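Local structure of maltose-binding protein MalE1 (Thermotoga maritima, 6DTU) at residues M1-T6 and Y28-E33. The protein binds maltotetraose and probably serves as the extracellular solute-binding component of a maltodextrin uptake system. Sequence-based numbering, arbitrary orientation.
Sequences MQPKLT and YGVEVE
Leu5 is held by Glu31 and Glu33 through its backbone: its N-H reaches Glu31 O (2.8 Å, 169° at the hydrogen), while its O accepts from Glu33 N (2.8 Å). One step earlier, Glu31 N donates to Pro3 O (2.9 Å). Strands 4-6 and 31-33 thus run parallel, Lys4 beside Glu31 and Thr6 beside Glu33, with axes 4.7 Å apart and 14° between their directions. The CA-H groups of Lys4, Val32 and Thr6 add weaker contacts to the carbonyl oxygens of Glu31, Leu5 and Glu33.

On the face bearing Lys4, Glu31, Thr6 and Glu33, charge dominates. With CG opposite its backbone N (chi1 -179°) and every later torsion also extended, Lys4 passes CB of Glu31 and slants across to the Glu33 carboxylate. NZ lies 2.7 Å from Glu33 OE1 in a salt bridge, although the position of OE1 is less certain and the hydrogen bond is weak. Glu31, bent at chi2, instead turns its carboxylate away from strand 4-6, and its OE2 pairs with Lys25 of helix 14-28.

Leu5 and Val32 point to the other face, and the loop residues Pro3 and Val30 extend the apolar contact beside Leu5. CG1 of Val30 approaches Leu5 CG at 4.2 Å, and its other methyl, CG2, meets Pro3 CG at 4.0 Å, the Pro3 and Val30 side chains crossing at about a right angle. Pro3, Leu5 and Val30 also pack on helix 275-286, whereas Val30 and Val32 touch Phe24 of helix 14-28.

Gly29, the first residue past that helix to leave helical geometry, has positive phi and turns the chain into strand 31-36. Parallel strands 4-9 and 31-36, joined by helix 14-28, form a beta-alpha-beta crossover in a lobe of the periplasmic-binding-protein fold.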
ATOM      1  N   MET A   1       2.903  32.411  22.438  1.00 21.98           N
ATOM      2  CA  MET A   1       3.561  31.935  21.222  1.00 16.55           C
ATOM      3  C   MET A   1       2.748  30.792  20.625  1.00 17.59           C
ATOM      4  O   MET A   1       2.483  29.814  21.312  1.00 17.30           O
ATOM      5  CB  MET A   1       4.980  31.458  21.554  1.00 15.08           C
ATOM      6  CG  MET A   1       5.846  31.204  20.343  1.00 22.56           C
ATOM      7  SD  MET A   1       7.303  30.275  20.821  1.00 20.85           S
ATOM      8  CE  MET A   1       6.646  28.605  20.886  1.00 19.96           C
ATOM      9  N   GLN A   2       2.361  30.908  19.354  1.00 16.23           N
ATOM     10  CA  GLN A   2       1.525  29.877  18.736  1.00 16.18           C
ATOM     11  C   GLN A   2       2.319  28.589  18.547  1.00 14.40           C
ATOM     12  O   GLN A   2       3.473  28.631  18.125  1.00 15.23           O
ATOM     13  CB  GLN A   2       1.004  30.303  17.373  1.00 15.04           C
ATOM     14  CG  GLN A   2      -0.055  31.388  17.408  1.00 19.27           C
ATOM     15  CD  GLN A   2       0.543  32.733  17.104  1.00 21.67           C
ATOM     16  OE1 GLN A   2       1.745  32.935  17.296  1.00 24.57           O
ATOM     17  NE2 GLN A   2      -0.281  33.662  16.617  1.00 26.51           N
ATOM     18  N   PRO A   3       1.726  27.442  18.856  1.00 14.83           N
ATOM     19  CA  PRO A   3       2.384  26.155  18.624  1.00 13.58           C
ATOM     20  C   PRO A   3       2.192  25.734  17.175  1.00 14.11           C
ATOM     21  O   PRO A   3       1.396  26.313  16.432  1.00 14.36           O
ATOM     22  CB  PRO A   3       1.623  25.216  19.562  1.00 16.41           C
ATOM     23  CG  PRO A   3       0.233  25.740  19.492  1.00 17.12           C
ATOM     24  CD  PRO A   3       0.371  27.273  19.395  1.00 16.02           C
ATOM     25  N   LYS A   4       2.921  24.691  16.787  1.00 14.38           N
ATOM     26  CA  LYS A   4       2.906  24.205  15.414  1.00 13.72           C
ATOM     27  C   LYS A   4       2.848  22.687  15.398  1.00 14.98           C
ATOM     28  O   LYS A   4       3.513  22.024  16.204  1.00 14.13           O
ATOM     29  CB  LYS A   4       4.194  24.652  14.707  1.00 15.92           C
ATOM     30  CG  LYS A   4       4.322  24.243  13.263  1.00 15.93           C
ATOM     31  CD  LYS A   4       5.627  24.817  12.727  1.00 16.33           C
ATOM     32  CE  LYS A   4       5.852  24.486  11.318  1.00 21.54           C
ATOM     33  NZ  LYS A   4       7.038  25.255  10.836  1.00 17.19           N
ATOM     34  N   LEU A   5       2.056  22.151  14.470  1.00 13.94           N
ATOM     35  CA  LEU A   5       2.067  20.729  14.133  1.00 10.92           C
ATOM     36  C   LEU A   5       2.549  20.552  12.707  1.00 12.87           C
ATOM     37  O   LEU A   5       2.002  21.161  11.775  1.00 15.31           O
ATOM     38  CB  LEU A   5       0.677  20.110  14.245  1.00 16.08           C
ATOM     39  CG  LEU A   5       0.038  20.093  15.639  1.00 14.71           C
ATOM     40  CD1 LEU A   5      -1.354  19.542  15.554  1.00 14.21           C
ATOM     41  CD2 LEU A   5       0.917  19.308  16.612  1.00 15.32           C
ATOM     42  N   THR A   6       3.574  19.726  12.542  1.00 12.55           N
ATOM     43  CA  THR A   6       4.106  19.370  11.234  1.00 13.24           C
ATOM     44  C   THR A   6       3.734  17.931  10.912  1.00 15.54           C
ATOM     45  O   THR A   6       3.877  17.039  11.759  1.00 15.87           O
ATOM     46  CB  THR A   6       5.617  19.553  11.224  1.00 14.21           C
ATOM     47  OG1 THR A   6       5.906  20.934  11.490  1.00 18.90           O
ATOM     48  CG2 THR A   6       6.174  19.190   9.836  1.00 17.66           C
ATOM     49  N   TYR A  28      -8.218  27.580  15.954  1.00 15.97           N
ATOM     50  CA  TYR A  28      -7.507  27.439  17.213  1.00 17.54           C
ATOM     51  C   TYR A  28      -6.211  28.212  17.306  1.00 14.76           C
ATOM     52  O   TYR A  28      -5.667  28.308  18.406  1.00 17.96           O
ATOM     53  CB  TYR A  28      -7.209  25.968  17.519  1.00 18.81           C
ATOM     54  CG  TYR A  28      -8.446  25.142  17.695  1.00 16.93           C
ATOM     55  CD1 TYR A  28      -9.255  25.312  18.805  1.00 19.50           C
ATOM     56  CD2 TYR A  28      -8.788  24.169  16.764  1.00 19.77           C
ATOM     57  CE1 TYR A  28     -10.380  24.545  18.974  1.00 23.74           C
ATOM     58  CE2 TYR A  28      -9.905  23.389  16.932  1.00 19.23           C
ATOM     59  CZ  TYR A  28     -10.704  23.599  18.040  1.00 26.12           C
ATOM     60  OH  TYR A  28     -11.832  22.842  18.242  1.00 26.50           O
ATOM     61  N   GLY A  29      -5.715  28.784  16.209  1.00 15.05           N
ATOM     62  CA  GLY A  29      -4.442  29.474  16.221  1.00 14.15           C
ATOM     63  C   GLY A  29      -3.221  28.580  16.214  1.00 13.02           C
ATOM     64  O   GLY A  29      -2.109  29.075  16.404  1.00 16.55           O
ATOM     65  N   VAL A  30      -3.405  27.302  15.963  1.00 13.52           N
ATOM     66  CA  VAL A  30      -2.332  26.321  15.928  1.00 12.63           C
ATOM     67  C   VAL A  30      -1.863  26.255  14.485  1.00 15.15           C
ATOM     68  O   VAL A  30      -2.668  26.033  13.573  1.00 15.70           O
ATOM     69  CB  VAL A  30      -2.865  24.955  16.395  1.00 11.99           C
ATOM     70  CG1 VAL A  30      -1.830  23.849  16.206  1.00 14.48           C
ATOM     71  CG2 VAL A  30      -3.330  25.026  17.861  1.00 15.62           C
ATOM     72  N   GLU A  31      -0.578  26.510  14.256  1.00 14.22           N
ATOM     73  CA  GLU A  31      -0.064  26.424  12.899  1.00 13.59           C
ATOM     74  C   GLU A  31       0.003  24.967  12.488  1.00 14.50           C
ATOM     75  O   GLU A  31       0.421  24.109  13.268  1.00 14.53           O
ATOM     76  CB  GLU A  31       1.330  27.040  12.821  1.00 14.73           C
ATOM     77  CG  GLU A  31       1.812  27.231  11.428  1.00 15.70           C
ATOM     78  CD  GLU A  31       1.154  28.472  10.835  1.00 19.82           C
ATOM     79  OE1 GLU A  31       0.756  29.366  11.627  1.00 21.06           O
ATOM     80  OE2 GLU A  31       1.025  28.553   9.590  1.00 22.79           O
ATOM     81  N   VAL A  32      -0.434  24.672  11.273  1.00 14.40           N
ATOM     82  CA  VAL A  32      -0.337  23.314  10.751  1.00 16.06           C
ATOM     83  C   VAL A  32       0.450  23.345   9.448  1.00 12.41           C
ATOM     84  O   VAL A  32       0.143  24.121   8.533  1.00 17.54           O
ATOM     85  CB  VAL A  32      -1.715  22.649  10.579  1.00 13.77           C
ATOM     86  CG1 VAL A  32      -1.530  21.188  10.146  1.00 16.18           C
ATOM     87  CG2 VAL A  32      -2.524  22.730  11.896  1.00 14.83           C
ATOM     88  N   GLU A  33       1.448  22.482   9.353  1.00 14.47           N
ATOM     89  CA  GLU A  33       2.359  22.494   8.223  1.00 14.20           C
ATOM     90  C   GLU A  33       2.372  21.099   7.627  1.00 13.36           C
ATOM     91  O   GLU A  33       2.683  20.126   8.321  1.00 14.67           O
ATOM     92  CB  GLU A  33       3.745  22.884   8.698  1.00 15.70           C
ATOM     93  CG  GLU A  33       4.796  22.659   7.661  1.00 16.09           C
ATOM     94  CD  GLU A  33       6.105  23.211   8.107  1.00 16.50           C
ATOM     95  OE1 GLU A  33       6.128  24.403   8.442  1.00 19.20           O
ATOM     96  OE2 GLU A  33       7.090  22.452   8.146  1.00 15.40           O
TER